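Local coordinates for protein PTHB1 (Homo sapiens, PDB 4YD8), which forms the seven-bladed beta-propeller part of a BBSome subunit, the BBSome being thought to act as a coat complex that sorts membrane proteins to the primary cilium, at residues Val82-Val87 with Cys140-Gly145; Lys106-Ser111 with Met127-Glu132; Asp20-Asp25 with Met50-Ile55. One frame throughout, in Å; residues are numbered along the deposited sequence.

Interaction 1: residues Val82-Val87 with Cys140-Gly145; sequences VLQVEV and CNMTYG
Gln84 reaches across to Met142, a selenomethionine, and so links two strands that run side by side without pairing. Its CB lies 4.1 Å from CE of Met142, and its CG packs on that same CE at 4.2 Å. With CG anti to the backbone N (chi1 -165°) and the chain extended, CD arrives 3.5 Å from CG of Met142, and the amide bonds to both N and O of that residue, somewhat as a paired strand would. OE1 accepts from N of Met142 at 2.8 Å, while NE2 donates to O of Met142 at 3.0 Å, from above the carbonyl plane. The segments belong to the innermost strands, 84-88 and 139-145, of adjacent propeller blades, nearly parallel at 7° with axes 7.8 Å apart. The second hydrogen of NE2 goes to Glu86 OE2 at 2.7 Å, on its anti lone pair. Replacing the glutamine by an alanine would probably cost N and O of Met142 these partners and leave a gap between the blades. Farther along, Glu86 OE1 meets the Tyr144 ring at its edge, and one water joins that carboxylate, Val87 N and Tyr144 OH. Next comes Gly145, critical for protein stability, where a CB would jam against Tyr144 O.

Interaction 2: residues Lys106-Ser111 with Met127-Glu132; sequences KLCVYS and MKLMYE
The Tyr110 ring is clasped between Met127, a selenomethionine, and Leu129. Over one face sits the CE of Met127, 3.6 Å from the ring centroid and almost on the normal, with SE on the same face in a Met-aromatic contact. Against the opposite face lies CD1 of Leu129, offset toward the rim at 4.0 Å from the centroid, and at the edge is the carbonyl carbon of Lys128. Met127 reaches its place by extending from the backbone and then bending at its last torsion (chi3 101°). A second ring, that of Tyr131, receives CB of Val109 over one face, 3.9 Å from its centroid; its hydroxyl bonds outside the pair to Phe90 O.

Between the rings runs an antiparallel ladder, the third and fourth strands of one propeller blade. Val109 N donates to Tyr131 O at 3.0 Å, and Val109 O accepts from Met130 N at 2.7 Å. Met130 and Tyr131 thus both face Val109, a classic beta bulge that shifts the register by one. Ser111 and Lys128 then pair through both backbone bonds. At the other end Lys106 NZ and Glu132 OE1 stand 4.4 Å apart, beyond a salt bridge, and share a water. Backbone bonds thus fix the register and CH-pi contacts pack both sides of the sheet, whereas the charged pair, coupled through solvent, probably contributes less to cohesion.

Interaction 3: residues Asp20-Asp25 with Met50-Ile55; sequences DKEEFD and MGYLRI
Glu22 and Arg54 approach from opposite directions and meet end-on in a two-pronged salt bridge. NH1 of Arg54 donates to Glu22 OE1 at 2.9 Å, and NH2 of Arg54 to Glu22 OE2 at 2.7 Å. Both oxygens lie close to the guanidinium plane, but the carboxylate is turned 39° against it, and OE1 is met from above the carboxylate plane. Each side chain is stretched out: Glu22 leaves its backbone with CG beside the N and continues straight (chi2 -170°), while Arg54 is extended from CG to NE, carrying its head group to the loop. CB of Tyr52 covers part of one guanidinium face.

Met50, a selenomethionine, behaves differently. Bent at chi2 (46°), it folds back over the loop and runs antiparallel to the Glu22 side chain, Met50 CG 4.0 Å from Glu22 CG. Its SE lies 3.7 Å from Glu23 N, a buried amide without a polar partner, and its CE rests 3.6 Å from Lys21 O.

A second acid, Glu75 on strand 72-77, bridges NE of Arg54, probably holding the arginine firmly as a cation, and Ser48 adds a bond to Glu22 OE1. Residues 20-25 belong to the loop between strand 8-17, which pairs with strand 357-362, and strand 29-32, innermost in the next blade; the contact pins this passage onto the turn before strand 52-56 and onto that strand, flanked by strands 43-47 and 72-77.

In the fold
The three contacts show how a propeller uses different chemistry at different depths. Interaction 1, about 8 Å from the centre of the chain, joins two blades through amide-to-backbone bonds and water, and none of its touching residues is exposed. Interactions 2 and 3 both mix buried and exposed residues. Interaction 2, about 19 Å out, lies within the blade that supplies residues 82-87, and relies on strand pairing and aromatic packing. Interaction 3, at about 16 Å, ties the connecting loop to the blade it leads into by a buried charge pair. Apolar packing couples them: Leu53 touches both Val85 and Met127, and Met142 touches Leu107. Strand 139-145 also follows strand 127-134 directly, leading from interaction 2 to interaction 1.

Interaction 1: residues Val82-Val87 with Cys140-Gly145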
loop_
_atom_site.group_PDB
_atom_site.type_symbol
_atom_site.label_atom_id
_atom_site.label_comp_id
_atom_site.label_asym_id
_atom_site.label_seq_id
_atom_site.Cartn_x
_atom_site.Cartn_y
_atom_site.Cartn_z
ATOM N N VAL A 82 3.868 14.587 -1.092
ATOM C CA VAL A 82 2.928 13.483 -1.183
ATOM C C VAL A 82 3.157 12.534 -0.010
ATOM O O VAL A 82 4.262 12.028 0.175
ATOM C CB VAL A 82 3.061 12.735 -2.513
ATOM C CG1 VAL A 82 2.135 11.528 -2.537
ATOM C CG2 VAL A 82 2.749 13.670 -3.670
ATOM N N LEU A 83 2.120 12.328 0.797
ATOM C CA LEU A 83 2.202 11.438 1.955
ATOM C C LEU A 83 1.802 10.007 1.609
ATOM O O LEU A 83 2.309 9.060 2.196
ATOM C CB LEU A 83 1.312 11.940 3.084
ATOM C CG LEU A 83 1.663 13.321 3.655
ATOM C CD1 LEU A 83 0.841 13.591 4.903
ATOM C CD2 LEU A 83 3.152 13.404 3.939
ATOM N N GLN A 84 0.875 9.857 0.672
ATOM C CA GLN A 84 0.374 8.528 0.315
ATOM C C GLN A 84 -0.332 8.567 -1.032
ATOM O O GLN A 84 -0.889 9.598 -1.407
ATOM C CB GLN A 84 -0.576 8.019 1.408
ATOM C CG GLN A 84 -0.868 6.517 1.341
ATOM C CD GLN A 84 -1.665 6.023 2.529
ATOM O OE1 GLN A 84 -1.667 6.645 3.603
ATOM N NE2 GLN A 84 -2.355 4.898 2.347
ATOM N N VAL A 85 -0.287 7.455 -1.766
ATOM C CA VAL A 85 -1.079 7.308 -2.989
ATOM C C VAL A 85 -1.867 5.997 -2.923
ATOM O O VAL A 85 -1.362 4.985 -2.411
ATOM C CB VAL A 85 -0.197 7.325 -4.271
ATOM C CG1 VAL A 85 0.306 8.742 -4.565
ATOM C CG2 VAL A 85 0.969 6.375 -4.122
ATOM N N GLU A 86 -3.105 6.029 -3.405
ATOM C CA GLU A 86 -3.954 4.838 -3.479
ATOM C C GLU A 86 -4.830 4.952 -4.721
ATOM O O GLU A 86 -5.051 6.044 -5.232
ATOM C CB GLU A 86 -4.855 4.671 -2.247
ATOM C CG GLU A 86 -4.149 4.489 -0.881
ATOM C CD GLU A 86 -3.258 3.247 -0.772
ATOM O OE1 GLU A 86 -3.370 2.293 -1.597
ATOM O OE2 GLU A 86 -2.449 3.219 0.187
ATOM N N VAL A 87 -5.344 3.821 -5.181
ATOM C CA VAL A 87 -6.148 3.780 -6.394
ATOM C C VAL A 87 -7.387 2.978 -6.082
ATOM O O VAL A 87 -7.289 1.882 -5.532
ATOM C CB VAL A 87 -5.367 3.141 -7.570
ATOM C CG1 VAL A 87 -6.302 2.895 -8.771
ATOM C CG2 VAL A 87 -4.167 4.023 -7.949
ATOM N N CYS A 140 -1.990 12.066 8.575
ATOM C CA CYS A 140 -0.916 11.093 8.706
ATOM C C CYS A 140 -0.948 10.098 7.540
ATOM O O CYS A 140 -0.036 10.069 6.715
ATOM C CB CYS A 140 -1.008 10.342 10.035
ATOM S SG CYS A 140 0.276 9.058 10.188
ATOM N N ASN A 141 -2.008 9.296 7.485
ATOM C CA ASN A 141 -2.121 8.213 6.495
ATOM C C ASN A 141 -3.599 7.965 6.190
ATOM O O ASN A 141 -4.464 8.628 6.753
ATOM C CB ASN A 141 -1.417 6.930 6.988
ATOM C CG ASN A 141 -1.874 6.479 8.386
ATOM O OD1 ASN A 141 -2.940 6.861 8.861
ATOM N ND2 ASN A 141 -1.057 5.639 9.039
HETATM N N MSE A 142 -3.900 7.037 5.284
HETATM C CA MSE A 142 -5.289 6.818 4.920
HETATM C C MSE A 142 -5.524 5.367 4.566
HETATM O O MSE A 142 -4.570 4.613 4.347
HETATM C CB MSE A 142 -5.694 7.694 3.729
HETATM C CG MSE A 142 -4.879 7.431 2.471
HETATM SE SE MSE A 142 -5.674 8.492 0.989
HETATM C CE MSE A 142 -4.258 8.322 -0.303
ATOM N N THR A 143 -6.794 4.988 4.506
ATOM C CA THR A 143 -7.182 3.686 3.969
ATOM C C THR A 143 -8.500 3.895 3.220
ATOM O O THR A 143 -9.051 4.997 3.216
ATOM C CB THR A 143 -7.306 2.615 5.098
ATOM O OG1 THR A 143 -7.489 1.313 4.531
ATOM C CG2 THR A 143 -8.481 2.942 6.051
ATOM N N TYR A 144 -9.004 2.858 2.568
ATOM C CA TYR A 144 -10.204 3.016 1.763
ATOM C C TYR A 144 -10.913 1.692 1.627
ATOM O O TYR A 144 -10.332 0.635 1.875
ATOM C CB TYR A 144 -9.872 3.566 0.367
ATOM C CG TYR A 144 -9.039 2.614 -0.474
ATOM C CD1 TYR A 144 -7.647 2.602 -0.369
ATOM C CD2 TYR A 144 -9.646 1.709 -1.347
ATOM C CE1 TYR A 144 -6.865 1.725 -1.119
ATOM C CE2 TYR A 144 -8.877 0.826 -2.115
ATOM C CZ TYR A 144 -7.485 0.838 -1.989
ATOM O OH TYR A 144 -6.709 -0.025 -2.736
ATOM N N GLY A 145 -12.167 1.741 1.202
ATOM C CA GLY A 145 -12.904 0.513 0.990
ATOM C C GLY A 145 -14.386 0.775 1.019
ATOM O O GLY A 145 -14.826 1.926 1.114
HETATM O O HOH W 1 1.002 8.048 4.663
HETATM O O HOH W 2 -4.564 1.363 -3.883
#

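Interaction 2: residues Lys106-Ser111 with Met127-Glu132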
loop_
_atom_site.group_PDB
_atom_site.type_symbol
_atom_site.label_atom_id
_atom_site.label_comp_id
_atom_site.label_asym_id
_atom_site.label_seq_id
_atom_site.Cartn_x
_atom_site.Cartn_y
_atom_site.Cartn_z
ATOM N N LYS A 106 -4.623 18.324 2.344
ATOM C CA LYS A 106 -5.672 18.105 1.349
ATOM C C LYS A 106 -5.596 16.697 0.767
ATOM O O LYS A 106 -4.543 16.078 0.744
ATOM C CB LYS A 106 -5.606 19.145 0.218
ATOM C CG LYS A 106 -4.323 19.156 -0.579
ATOM C CD LYS A 106 -4.375 20.170 -1.727
ATOM C CE LYS A 106 -3.003 20.307 -2.386
ATOM N NZ LYS A 106 -2.966 21.274 -3.520
ATOM N N LEU A 107 -6.748 16.208 0.343
ATOM C CA LEU A 107 -6.869 14.937 -0.350
ATOM C C LEU A 107 -7.353 15.254 -1.763
ATOM O O LEU A 107 -8.371 15.934 -1.925
ATOM C CB LEU A 107 -7.837 14.017 0.382
ATOM C CG LEU A 107 -8.367 12.809 -0.409
ATOM C CD1 LEU A 107 -7.311 11.728 -0.513
ATOM C CD2 LEU A 107 -9.649 12.263 0.228
ATOM N N CYS A 108 -6.624 14.793 -2.780
ATOM C CA CYS A 108 -6.984 15.104 -4.168
ATOM C C CYS A 108 -7.241 13.817 -4.936
ATOM O O CYS A 108 -6.470 12.864 -4.820
ATOM C CB CYS A 108 -5.882 15.924 -4.843
ATOM S SG CYS A 108 -5.502 17.507 -3.985
ATOM N N VAL A 109 -8.336 13.784 -5.687
ATOM C CA VAL A 109 -8.690 12.584 -6.448
ATOM C C VAL A 109 -8.644 12.910 -7.944
ATOM O O VAL A 109 -9.197 13.913 -8.385
ATOM C CB VAL A 109 -10.080 12.039 -6.015
ATOM C CG1 VAL A 109 -10.578 10.967 -6.976
ATOM C CG2 VAL A 109 -9.998 11.444 -4.606
ATOM N N TYR A 110 -7.936 12.076 -8.707
ATOM C CA TYR A 110 -7.647 12.340 -10.116
ATOM C C TYR A 110 -8.142 11.242 -11.025
ATOM O O TYR A 110 -8.121 10.066 -10.659
ATOM C CB TYR A 110 -6.145 12.473 -10.360
ATOM C CG TYR A 110 -5.511 13.655 -9.683
ATOM C CD1 TYR A 110 -5.437 14.882 -10.321
ATOM C CD2 TYR A 110 -4.978 13.537 -8.410
ATOM C CE1 TYR A 110 -4.859 15.977 -9.708
ATOM C CE2 TYR A 110 -4.396 14.625 -7.787
ATOM C CZ TYR A 110 -4.349 15.839 -8.445
ATOM O OH TYR A 110 -3.778 16.921 -7.841
ATOM N N SER A 111 -8.523 11.636 -12.231
ATOM C CA SER A 111 -8.789 10.692 -13.314
ATOM C C SER A 111 -7.585 10.605 -14.258
ATOM O O SER A 111 -7.199 11.604 -14.859
ATOM C CB SER A 111 -10.041 11.135 -14.086
ATOM O OG SER A 111 -10.254 10.329 -15.235
HETATM N N MSE A 127 -3.942 13.653 -16.498
HETATM C CA MSE A 127 -4.396 13.417 -15.144
HETATM C C MSE A 127 -5.219 14.616 -14.730
HETATM O O MSE A 127 -4.675 15.700 -14.581
HETATM C CB MSE A 127 -3.214 13.225 -14.201
HETATM C CG MSE A 127 -3.620 12.831 -12.806
HETATM SE SE MSE A 127 -2.078 12.299 -11.744
HETATM C CE MSE A 127 -1.853 13.954 -10.737
ATOM N N LYS A 128 -6.527 14.438 -14.579
ATOM C CA LYS A 128 -7.416 15.563 -14.304
ATOM C C LYS A 128 -7.969 15.459 -12.897
ATOM O O LYS A 128 -8.397 14.384 -12.473
ATOM C CB LYS A 128 -8.585 15.605 -15.293
ATOM C CG LYS A 128 -8.218 15.466 -16.758
ATOM C CD LYS A 128 -7.242 16.529 -17.210
ATOM C CE LYS A 128 -7.895 17.878 -17.358
ATOM N NZ LYS A 128 -7.094 18.718 -18.296
ATOM N N LEU A 129 -7.995 16.580 -12.186
ATOM C CA LEU A 129 -8.567 16.615 -10.844
ATOM C C LEU A 129 -10.082 16.442 -10.892
ATOM O O LEU A 129 -10.778 17.170 -11.615
ATOM C CB LEU A 129 -8.215 17.935 -10.154
ATOM C CG LEU A 129 -8.684 18.092 -8.708
ATOM C CD1 LEU A 129 -7.868 17.212 -7.784
ATOM C CD2 LEU A 129 -8.590 19.560 -8.283
HETATM N N MSE A 130 -10.601 15.482 -10.137
HETATM C CA MSE A 130 -12.054 15.289 -10.059
HETATM C C MSE A 130 -12.618 16.094 -8.903
HETATM O O MSE A 130 -13.624 16.784 -9.049
HETATM C CB MSE A 130 -12.415 13.809 -9.899
HETATM C CG MSE A 130 -11.949 12.920 -11.044
HETATM SE SE MSE A 130 -12.781 13.447 -12.714
HETATM C CE MSE A 130 -14.621 12.817 -12.460
ATOM N N TYR A 131 -11.972 16.003 -7.744
ATOM C CA TYR A 131 -12.377 16.817 -6.606
ATOM C C TYR A 131 -11.253 16.827 -5.606
ATOM O O TYR A 131 -10.343 16.004 -5.674
ATOM C CB TYR A 131 -13.666 16.300 -5.945
ATOM C CG TYR A 131 -13.561 14.881 -5.406
ATOM C CD1 TYR A 131 -13.115 14.633 -4.102
ATOM C CD2 TYR A 131 -13.920 13.790 -6.199
ATOM C CE1 TYR A 131 -13.018 13.327 -3.613
ATOM C CE2 TYR A 131 -13.835 12.494 -5.719
ATOM C CZ TYR A 131 -13.381 12.266 -4.435
ATOM O OH TYR A 131 -13.306 10.983 -3.961
ATOM N N GLU A 132 -11.315 17.766 -4.676
ATOM C CA GLU A 132 -10.365 17.761 -3.576
ATOM C C GLU A 132 -11.066 18.155 -2.291
ATOM O O GLU A 132 -12.026 18.932 -2.303
ATOM C CB GLU A 132 -9.192 18.700 -3.855
ATOM C CG GLU A 132 -9.566 20.150 -4.018
ATOM C CD GLU A 132 -8.377 21.011 -4.404
ATOM O OE1 GLU A 132 -7.232 20.569 -4.192
ATOM O OE2 GLU A 132 -8.587 22.124 -4.929
HETATM O O HOH W 3 -4.965 20.817 -5.672
#

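Interaction 3: residues Asp20-Asp25 with Met50-Ile55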
loop_
_atom_site.group_PDB
_atom_site.type_symbol
_atom_site.label_atom_id
_atom_site.label_comp_id
_atom_site.label_asym_id
_atom_site.label_seq_id
_atom_site.Cartn_x
_atom_site.Cartn_y
_atom_site.Cartn_z
ATOM N N ASP A 20 16.070 13.964 -8.043
ATOM C CA ASP A 20 17.393 14.229 -7.497
ATOM C C ASP A 20 17.344 14.365 -5.986
ATOM O O ASP A 20 16.884 15.381 -5.462
ATOM C CB ASP A 20 17.985 15.498 -8.115
ATOM C CG ASP A 20 19.494 15.544 -8.007
ATOM O OD1 ASP A 20 20.005 15.883 -6.918
ATOM O OD2 ASP A 20 20.168 15.235 -9.011
ATOM N N LYS A 21 17.830 13.335 -5.301
ATOM C CA LYS A 21 17.830 13.290 -3.839
ATOM C C LYS A 21 16.432 13.519 -3.268
ATOM O O LYS A 21 16.257 14.240 -2.291
ATOM C CB LYS A 21 18.811 14.317 -3.262
ATOM C CG LYS A 21 20.210 14.278 -3.876
ATOM C CD LYS A 21 20.699 12.850 -4.102
ATOM C CE LYS A 21 22.120 12.823 -4.665
ATOM N NZ LYS A 21 22.172 12.146 -5.996
ATOM N N GLU A 22 15.437 12.898 -3.891
ATOM C CA GLU A 22 14.090 12.893 -3.347
ATOM C C GLU A 22 13.979 11.814 -2.268
ATOM O O GLU A 22 14.790 10.898 -2.211
ATOM C CB GLU A 22 13.056 12.678 -4.465
ATOM C CG GLU A 22 13.113 13.788 -5.527
ATOM C CD GLU A 22 11.959 13.754 -6.515
ATOM O OE1 GLU A 22 10.901 13.170 -6.200
ATOM O OE2 GLU A 22 12.104 14.346 -7.603
ATOM N N GLU A 23 12.977 11.946 -1.407
ATOM C CA GLU A 23 12.747 11.040 -0.286
ATOM C C GLU A 23 11.338 10.465 -0.370
ATOM O O GLU A 23 10.396 11.107 -0.852
ATOM C CB GLU A 23 12.961 11.754 1.064
ATOM C CG GLU A 23 14.330 12.400 1.209
ATOM C CD GLU A 23 14.424 13.364 2.386
ATOM O OE1 GLU A 23 13.391 13.638 3.036
ATOM O OE2 GLU A 23 15.542 13.845 2.660
ATOM N N PHE A 24 11.215 9.224 0.082
ATOM C CA PHE A 24 9.992 8.448 -0.039
ATOM C C PHE A 24 9.810 7.619 1.214
ATOM O O PHE A 24 10.774 7.367 1.930
ATOM C CB PHE A 24 10.066 7.513 -1.250
ATOM C CG PHE A 24 10.380 8.214 -2.537
ATOM C CD1 PHE A 24 11.686 8.584 -2.849
ATOM C CD2 PHE A 24 9.380 8.480 -3.445
ATOM C CE1 PHE A 24 11.963 9.240 -4.031
ATOM C CE2 PHE A 24 9.659 9.124 -4.631
ATOM C CZ PHE A 24 10.952 9.509 -4.918
ATOM N N ASP A 25 8.593 7.176 1.491
ATOM C CA ASP A 25 8.398 6.229 2.587
ATOM C C ASP A 25 7.304 5.248 2.208
ATOM O O ASP A 25 6.811 5.271 1.077
ATOM C CB ASP A 25 8.045 6.954 3.890
ATOM C CG ASP A 25 8.521 6.209 5.133
ATOM O OD1 ASP A 25 8.738 4.975 5.074
ATOM O OD2 ASP A 25 8.672 6.870 6.182
HETATM N N MSE A 50 8.916 15.404 -2.117
HETATM C CA MSE A 50 9.286 16.574 -2.853
HETATM C C MSE A 50 8.180 17.035 -3.784
HETATM O O MSE A 50 8.368 17.951 -4.549
HETATM C CB MSE A 50 10.546 16.331 -3.632
HETATM C CG MSE A 50 11.862 16.428 -2.847
HETATM SE SE MSE A 50 11.905 15.516 -1.128
HETATM C CE MSE A 50 13.688 16.026 -0.461
ATOM N N GLY A 51 7.027 16.404 -3.739
ATOM C CA GLY A 51 5.830 16.922 -4.390
ATOM C C GLY A 51 5.557 16.380 -5.782
ATOM O O GLY A 51 4.534 16.703 -6.375
ATOM N N TYR A 52 6.459 15.556 -6.306
ATOM C CA TYR A 52 6.257 14.945 -7.630
ATOM C C TYR A 52 5.418 13.669 -7.613
ATOM O O TYR A 52 5.607 12.800 -6.771
ATOM C CB TYR A 52 7.609 14.626 -8.286
ATOM C CG TYR A 52 8.336 15.866 -8.743
ATOM C CD1 TYR A 52 8.071 16.430 -9.986
ATOM C CD2 TYR A 52 9.276 16.486 -7.924
ATOM C CE1 TYR A 52 8.726 17.584 -10.404
ATOM C CE2 TYR A 52 9.934 17.635 -8.331
ATOM C CZ TYR A 52 9.653 18.177 -9.572
ATOM O OH TYR A 52 10.312 19.312 -9.980
ATOM N N LEU A 53 4.506 13.565 -8.575
ATOM C CA LEU A 53 3.746 12.347 -8.821
ATOM C C LEU A 53 4.207 11.772 -10.158
ATOM O O LEU A 53 4.215 12.481 -11.167
ATOM C CB LEU A 53 2.232 12.639 -8.836
ATOM C CG LEU A 53 1.198 11.493 -8.825
ATOM C CD1 LEU A 53 1.168 10.684 -10.125
ATOM C CD2 LEU A 53 1.423 10.561 -7.655
ATOM N N ARG A 54 4.593 10.499 -10.166
ATOM C CA ARG A 54 5.071 9.857 -11.393
ATOM C C ARG A 54 4.311 8.558 -11.653
ATOM O O ARG A 54 4.009 7.820 -10.728
ATOM C CB ARG A 54 6.587 9.580 -11.306
ATOM C CG ARG A 54 7.426 10.859 -11.183
ATOM C CD ARG A 54 8.903 10.572 -10.885
ATOM N NE ARG A 54 9.694 11.805 -10.846
ATOM C CZ ARG A 54 10.138 12.383 -9.731
ATOM N NH1 ARG A 54 9.860 11.858 -8.544
ATOM N NH2 ARG A 54 10.855 13.497 -9.797
ATOM N N ILE A 55 4.020 8.284 -12.919
ATOM C CA ILE A 55 3.373 7.037 -13.306
ATOM C C ILE A 55 4.204 6.356 -14.396
ATOM O O ILE A 55 4.540 6.986 -15.403
ATOM C CB ILE A 55 1.944 7.269 -13.836
ATOM C CG1 ILE A 55 1.095 8.038 -12.808
ATOM C CG2 ILE A 55 1.284 5.927 -14.201
ATOM C CD1 ILE A 55 -0.339 8.327 -13.316
#